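Local coordinates for protein purine nucleoside phosphorylase (Thermus thermophilus, PDB 1ODK) that probably catalyses the reversible phosphorolysis of purine nucleosides, splitting the glycosidic bond with phosphate to give the free base and a pentose 1-phosphate, at residues B[72-75]-B[76-80]; B[91-95]-B[96-100]; B[215-218]-B[219-223]. All coordinates share one frame; numbering follows the deposited sequence.

Contact 1. Residues B[72-75]-B[76-80]; sequences IVVE and ELVRL
Ile72 and Glu76 lie side by side one turn apart near the C-terminal end of helix 67-79, with the Ile72 CG2 methyl 3.7 Å from Glu76 OE2. Three regular alpha-helical bonds satisfy the carbonyls of Ile72, Val73 and Val74: Glu76 N to Ile72 O at 3.2 Å, Leu77 N to Val73 O at 2.8 Å, and Val78 N to Val74 O at 3.0 Å. The fourth, Arg79 N to Glu75 O, is weak. Both glutamates are buried, yet their carboxylates have partners. Glu75 OE2 takes a salt bridge from Arg192 and a hydrogen bond with Tyr119. The extended chain of Glu76 carries OE1 to Val6 N and OE2 to His5 and to Tyr160 of the second subunit, so the helix fastens the N-terminal segment at a subunit interface. On the apolar side, Val74 packs against Leu185 and Leu188 of helix 182-192, and Leu77 against Leu19 in strand 16-20. With chi1 at -79°, Leu77 CG sits beside its own backbone N and comes within 3.1 Å of Val73 O, while Leu77 CD1 rests 3.8 Å from Val73 CG1.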
loop_
_atom_site.group_PDB
_atom_site.type_symbol
_atom_site.label_atom_id
_atom_site.label_comp_id
_atom_site.label_asym_id
_atom_site.label_seq_id
_atom_site.Cartn_x
_atom_site.Cartn_y
_atom_site.Cartn_z
ATOM N N ILE B 72 -3.600 -2.240 24.678
ATOM C CA ILE B 72 -4.703 -2.007 25.600
ATOM C C ILE B 72 -4.166 -1.884 27.027
ATOM O O ILE B 72 -4.580 -1.005 27.781
ATOM C CB ILE B 72 -5.714 -3.170 25.550
ATOM C CG1 ILE B 72 -6.605 -3.023 24.313
ATOM C CG2 ILE B 72 -6.538 -3.216 26.846
ATOM C CD1 ILE B 72 -7.465 -4.247 24.033
ATOM N N VAL B 73 -3.247 -2.776 27.389
ATOM C CA VAL B 73 -2.672 -2.774 28.732
ATOM C C VAL B 73 -1.807 -1.539 28.977
ATOM O O VAL B 73 -1.889 -0.917 30.040
ATOM C CB VAL B 73 -1.845 -4.062 28.980
ATOM C CG1 VAL B 73 -1.146 -3.993 30.344
ATOM C CG2 VAL B 73 -2.758 -5.273 28.934
ATOM N N VAL B 74 -0.993 -1.176 27.993
ATOM C CA VAL B 74 -0.133 -0.001 28.111
ATOM C C VAL B 74 -0.971 1.280 28.230
ATOM O O VAL B 74 -0.722 2.108 29.105
ATOM C CB VAL B 74 0.828 0.106 26.893
ATOM C CG1 VAL B 74 1.570 1.433 26.911
ATOM C CG2 VAL B 74 1.828 -1.042 26.927
ATOM N N GLU B 75 -1.965 1.441 27.357
ATOM C CA GLU B 75 -2.826 2.624 27.395
ATOM C C GLU B 75 -3.469 2.780 28.776
ATOM O O GLU B 75 -3.521 3.877 29.335
ATOM C CB GLU B 75 -3.929 2.518 26.328
ATOM C CG GLU B 75 -3.432 2.658 24.885
ATOM C CD GLU B 75 -3.344 4.107 24.419
ATOM O OE1 GLU B 75 -3.059 4.997 25.247
ATOM O OE2 GLU B 75 -3.547 4.358 23.211
ATOM N N GLU B 76 -3.963 1.678 29.325
ATOM C CA GLU B 76 -4.605 1.726 30.627
ATOM C C GLU B 76 -3.600 1.934 31.763
ATOM O O GLU B 76 -3.889 2.653 32.720
ATOM C CB GLU B 76 -5.455 0.466 30.825
ATOM C CG GLU B 76 -6.667 0.457 29.881
ATOM C CD GLU B 76 -7.535 -0.787 29.989
ATOM O OE1 GLU B 76 -7.334 -1.597 30.919
ATOM O OE2 GLU B 76 -8.434 -0.947 29.135
ATOM N N LEU B 77 -2.417 1.337 31.644
ATOM C CA LEU B 77 -1.380 1.502 32.661
ATOM C C LEU B 77 -0.953 2.966 32.773
ATOM O O LEU B 77 -0.706 3.465 33.873
ATOM C CB LEU B 77 -0.152 0.641 32.336
ATOM C CG LEU B 77 -0.248 -0.848 32.673
ATOM C CD1 LEU B 77 1.045 -1.541 32.273
ATOM C CD2 LEU B 77 -0.501 -1.025 34.172
ATOM N N VAL B 78 -0.867 3.650 31.633
ATOM C CA VAL B 78 -0.481 5.054 31.616
ATOM C C VAL B 78 -1.546 5.885 32.332
ATOM O O VAL B 78 -1.225 6.816 33.076
ATOM C CB VAL B 78 -0.297 5.574 30.170
ATOM C CG1 VAL B 78 -0.167 7.096 30.168
ATOM C CG2 VAL B 78 0.949 4.953 29.558
ATOM N N ARG B 79 -2.810 5.539 32.111
ATOM C CA ARG B 79 -3.902 6.242 32.768
ATOM C C ARG B 79 -3.828 5.994 34.271
ATOM O O ARG B 79 -4.240 6.833 35.067
ATOM C CB ARG B 79 -5.256 5.762 32.234
ATOM C CG ARG B 79 -5.621 6.299 30.857
ATOM C CD ARG B 79 -5.556 7.820 30.831
ATOM N NE ARG B 79 -6.626 8.418 30.035
ATOM C CZ ARG B 79 -7.903 8.461 30.408
ATOM N NH1 ARG B 79 -8.279 7.941 31.571
ATOM N NH2 ARG B 79 -8.804 9.037 29.625
ATOM N N LEU B 80 -3.287 4.840 34.650
ATOM C CA LEU B 80 -3.161 4.472 36.056
ATOM C C LEU B 80 -1.913 5.047 36.720
ATOM O O LEU B 80 -1.669 4.800 37.900
ATOM C CB LEU B 80 -3.178 2.945 36.202
ATOM C CG LEU B 80 -4.526 2.275 35.914
ATOM C CD1 LEU B 80 -4.371 0.760 35.844
ATOM C CD2 LEU B 80 -5.523 2.670 37.003
#

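Contact 2. Residues B[91-95]-B[96-100]; sequences AGAAS and SDLAP
The turn leaving the C-terminal end of strand 84-93, an interior strand of the mixed sheet of this phosphorylase fold, brings Ala93 against Leu98, their CB atoms 3.7 Å apart. Both CB atoms face across the turn, and this is the one apolar side-chain contact between 91-95 and 96-100. Ala93 is the last strand residue. Its backbone is hydrogen-bonded to Asn204 and Ile206, and Ala91 and Gly92 pair with strands 195-205 and 175-179, so the methyl of Ala93 is presented from the end of a strand bonded to neighbours on both flanks. The chain then reverses through Ser95, Ser96, Asp97 and Leu98: Ser95 CA and Leu98 CA are 5.9 Å apart, and the backbone at Ser96 and Asp97 is close to that of a type I beta turn. The turn is an open one, since Leu98 N stays 3.8 Å from Ser95 O and no hydrogen bond joins the two segments. At the corner Ser95 CB lies 3.8 Å from Asp97 N. The Leu98 side chain packs on Leu176 of strand 175-179, and beyond it Ala99 N is bonded to Glu102 OE1 and Pro100 packs on Arg205. The carbonyl oxygen of Leu98 is buried without a polar partner in the model, and the Ala93 CB methyl, 4.0 Å from it, can offer it no hydrogen bond. With no hydrogen bond across the bend, its shape probably rests on the aliphatic Ala93-Leu98 contact on the inside, with the strand pairing of 91-93 before it and the Ala99 N to Glu102 bond after it.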
loop_
_atom_site.group_PDB
_atom_site.type_symbol
_atom_site.label_atom_id
_atom_site.label_comp_id
_atom_site.label_asym_id
_atom_site.label_seq_id
_atom_site.Cartn_x
_atom_site.Cartn_y
_atom_site.Cartn_z
ATOM N N ALA B 91 11.762 -14.294 22.834
ATOM C CA ALA B 91 11.846 -14.006 21.410
ATOM C C ALA B 91 12.458 -15.177 20.657
ATOM O O ALA B 91 13.245 -15.945 21.215
ATOM C CB ALA B 91 12.676 -12.743 21.180
ATOM N N GLY B 92 12.072 -15.308 19.391
ATOM C CA GLY B 92 12.594 -16.371 18.554
ATOM C C GLY B 92 13.719 -15.814 17.708
ATOM O O GLY B 92 13.514 -14.884 16.925
ATOM N N ALA B 93 14.915 -16.370 17.875
ATOM C CA ALA B 93 16.077 -15.903 17.131
ATOM C C ALA B 93 15.876 -16.024 15.623
ATOM O O ALA B 93 15.394 -17.044 15.131
ATOM C CB ALA B 93 17.317 -16.679 17.554
ATOM N N ALA B 94 16.245 -14.970 14.901
ATOM C CA ALA B 94 16.131 -14.957 13.446
ATOM C C ALA B 94 17.471 -15.390 12.863
ATOM O O ALA B 94 17.539 -15.903 11.749
ATOM C CB ALA B 94 15.776 -13.556 12.956
ATOM N N SER B 95 18.531 -15.175 13.636
ATOM C CA SER B 95 19.887 -15.524 13.222
ATOM C C SER B 95 20.352 -16.789 13.932
ATOM O O SER B 95 19.805 -17.175 14.968
ATOM C CB SER B 95 20.855 -14.388 13.570
ATOM O OG SER B 95 20.289 -13.116 13.302
ATOM N N SER B 96 21.372 -17.428 13.374
ATOM C CA SER B 96 21.927 -18.635 13.968
ATOM C C SER B 96 22.942 -18.215 15.027
ATOM O O SER B 96 23.367 -19.020 15.853
ATOM C CB SER B 96 22.623 -19.478 12.899
ATOM O OG SER B 96 23.684 -18.752 12.298
ATOM N N ASP B 97 23.322 -16.941 14.992
ATOM C CA ASP B 97 24.298 -16.406 15.933
ATOM C C ASP B 97 23.745 -16.324 17.354
ATOM O O ASP B 97 24.494 -16.451 18.322
ATOM C CB ASP B 97 24.764 -15.021 15.471
ATOM C CG ASP B 97 26.052 -14.579 16.151
ATOM O OD1 ASP B 97 26.558 -13.487 15.812
ATOM O OD2 ASP B 97 26.562 -15.323 17.020
ATOM N N LEU B 98 22.438 -16.115 17.478
ATOM C CA LEU B 98 21.806 -16.026 18.791
ATOM C C LEU B 98 21.454 -17.401 19.340
ATOM O O LEU B 98 20.872 -18.233 18.642
ATOM C CB LEU B 98 20.538 -15.167 18.725
ATOM C CG LEU B 98 20.719 -13.649 18.689
ATOM C CD1 LEU B 98 19.368 -12.976 18.512
ATOM C CD2 LEU B 98 21.374 -13.184 19.978
ATOM N N ALA B 99 21.805 -17.631 20.600
ATOM C CA ALA B 99 21.523 -18.907 21.243
ATOM C C ALA B 99 20.457 -18.735 22.319
ATOM O O ALA B 99 20.323 -17.660 22.906
ATOM C CB ALA B 99 22.794 -19.468 21.857
ATOM N N PRO B 100 19.673 -19.794 22.581
ATOM C CA PRO B 100 18.624 -19.730 23.601
ATOM C C PRO B 100 19.209 -19.316 24.953
ATOM O O PRO B 100 20.288 -19.766 25.333
ATOM C CB PRO B 100 18.074 -21.152 23.609
ATOM C CG PRO B 100 18.209 -21.558 22.162
ATOM C CD PRO B 100 19.606 -21.066 21.836
#

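Contact 3. Residues B[215-218]-B[219-223]; sequences EVLQ and EGVRR
Glu219 begins the second segment by donating its backbone N to Glu215 O at 3.1 Å. Its own side chain runs forward along the helix surface: with CG anti to N (chi1 169°) and a bend at chi2, the carboxylate ends beside the two arginines that follow. Gly220, buried and without a side chain, donates N to Val216 O at 3.1 Å. Val221 repeats the pattern, its N 3.0 Å from Leu217 O, and points its side chain back at the preceding turn. There Val221 CG2 meets Leu217 CD2 at 3.6 Å, the two side chains crossing at a slant. This is the early part of the C-terminal helix 214-233, which packs on helix 23-33: Val221 touches Arg25 and Trp28, and Gln218 and Arg222 also lie on Trp28. Arg222 donates N to Gln218 O at 3.0 Å, and its guanidinium opens a salt-bridge network by gripping Glu219 side-on, NE to OE2 at 3.1 Å and NH2 to OE1 at 3.1 Å. Both carboxylate oxygens are met on their syn sides and lie in the guanidinium plane, though the donors stand 26° to 30° out of the carboxylate plane. Arg222 NH2 is shared with the Tyr146 hydroxyl, and its NH1 forms a salt bridge with Glu226. Arg223 completes the network with a salt bridge from NE to Glu219 OE1 at 2.8 Å, this time on the anti side, from the same face of the carboxylate as Arg222 NH2, while its chain packs on Tyr146 and Pro147.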
loop_
_atom_site.group_PDB
_atom_site.type_symbol
_atom_site.label_atom_id
_atom_site.label_comp_id
_atom_site.label_asym_id
_atom_site.label_seq_id
_atom_site.Cartn_x
_atom_site.Cartn_y
_atom_site.Cartn_z
ATOM N N GLU B 215 15.063 -25.418 31.803
ATOM C CA GLU B 215 16.150 -24.920 32.646
ATOM C C GLU B 215 16.781 -23.701 31.985
ATOM O O GLU B 215 16.887 -22.634 32.589
ATOM C CB GLU B 215 17.242 -25.979 32.840
ATOM C CG GLU B 215 16.756 -27.400 33.092
ATOM C CD GLU B 215 16.419 -28.138 31.807
ATOM O OE1 GLU B 215 15.352 -27.869 31.220
ATOM O OE2 GLU B 215 17.233 -28.985 31.377
ATOM N N VAL B 216 17.204 -23.882 30.738
ATOM C CA VAL B 216 17.840 -22.825 29.962
ATOM C C VAL B 216 16.957 -21.588 29.853
ATOM O O VAL B 216 17.405 -20.469 30.108
ATOM C CB VAL B 216 18.169 -23.315 28.532
ATOM C CG1 VAL B 216 18.788 -22.186 27.719
ATOM C CG2 VAL B 216 19.110 -24.503 28.596
ATOM N N LEU B 217 15.702 -21.801 29.477
ATOM C CA LEU B 217 14.757 -20.708 29.312
ATOM C C LEU B 217 14.501 -19.966 30.620
ATOM O O LEU B 217 14.480 -18.736 30.641
ATOM C CB LEU B 217 13.439 -21.238 28.743
ATOM C CG LEU B 217 12.665 -20.301 27.806
ATOM C CD1 LEU B 217 11.478 -21.049 27.217
ATOM C CD2 LEU B 217 12.204 -19.059 28.553
ATOM N N GLN B 218 14.316 -20.704 31.711
ATOM C CA GLN B 218 14.059 -20.072 33.001
ATOM C C GLN B 218 15.236 -19.234 33.496
ATOM O O GLN B 218 15.034 -18.201 34.133
ATOM C CB GLN B 218 13.685 -21.119 34.056
ATOM C CG GLN B 218 13.400 -20.532 35.436
ATOM C CD GLN B 218 12.492 -19.310 35.379
ATOM O OE1 GLN B 218 11.438 -19.331 34.742
ATOM N NE2 GLN B 218 12.900 -18.239 36.050
ATOM N N GLU B 219 16.461 -19.669 33.211
ATOM C CA GLU B 219 17.629 -18.904 33.639
ATOM C C GLU B 219 17.714 -17.611 32.821
ATOM O O GLU B 219 18.074 -16.553 33.345
ATOM C CB GLU B 219 18.907 -19.730 33.469
ATOM C CG GLU B 219 20.200 -18.936 33.640
ATOM C CD GLU B 219 20.346 -18.297 35.011
ATOM O OE1 GLU B 219 21.286 -17.492 35.186
ATOM O OE2 GLU B 219 19.536 -18.596 35.917
ATOM N N GLY B 220 17.378 -17.702 31.536
ATOM C CA GLY B 220 17.405 -16.526 30.685
ATOM C C GLY B 220 16.381 -15.528 31.190
ATOM O O GLY B 220 16.626 -14.324 31.232
ATOM N N VAL B 221 15.220 -16.038 31.579
ATOM C CA VAL B 221 14.155 -15.198 32.110
ATOM C C VAL B 221 14.593 -14.516 33.410
ATOM O O VAL B 221 14.324 -13.331 33.628
ATOM C CB VAL B 221 12.885 -16.030 32.387
ATOM C CG1 VAL B 221 11.880 -15.205 33.192
ATOM C CG2 VAL B 221 12.272 -16.489 31.060
ATOM N N ARG B 222 15.264 -15.263 34.278
ATOM C CA ARG B 222 15.719 -14.691 35.543
ATOM C C ARG B 222 16.708 -13.553 35.299
ATOM O O ARG B 222 16.620 -12.499 35.930
ATOM C CB ARG B 222 16.388 -15.760 36.414
ATOM C CG ARG B 222 16.735 -15.273 37.824
ATOM C CD ARG B 222 17.737 -16.202 38.499
ATOM N NE ARG B 222 19.040 -16.167 37.837
ATOM C CZ ARG B 222 19.861 -15.118 37.845
ATOM N NH1 ARG B 222 19.523 -14.009 38.487
ATOM N NH2 ARG B 222 21.019 -15.177 37.203
ATOM N N ARG B 223 17.644 -13.772 34.380
ATOM C CA ARG B 223 18.655 -12.766 34.059
ATOM C C ARG B 223 18.020 -11.502 33.496
ATOM O O ARG B 223 18.380 -10.383 33.868
ATOM C CB ARG B 223 19.643 -13.328 33.037
ATOM C CG ARG B 223 20.419 -14.546 33.512
ATOM C CD ARG B 223 21.234 -15.142 32.372
ATOM N NE ARG B 223 22.107 -16.217 32.835
ATOM C CZ ARG B 223 22.956 -16.875 32.056
ATOM N NH1 ARG B 223 23.047 -16.570 30.768
ATOM N NH2 ARG B 223 23.719 -17.834 32.565
#

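Overall arrangement
Contacts 2 and 3 are neighbours: their centres are 15 Å apart, and Pro100 O of the loop lies 3.7 Å from Val216 CG1 at the start of the C-terminal helix. Contact 1 sits on the opposite side of the chain's centre, 31 Å from contact 2 and 28 Å from contact 3 between centres, with about 17 Å between nearest atoms in each case. Helix 67-79 and strand 84-93 nonetheless follow one another in sequence. Of the three, contact 1 alone meets another subunit, through Phe159 and Tyr160 there. In hexameric relatives an N-terminal histidine completes a neighbour's nucleoside pocket, so Glu76 may position His5 for that role.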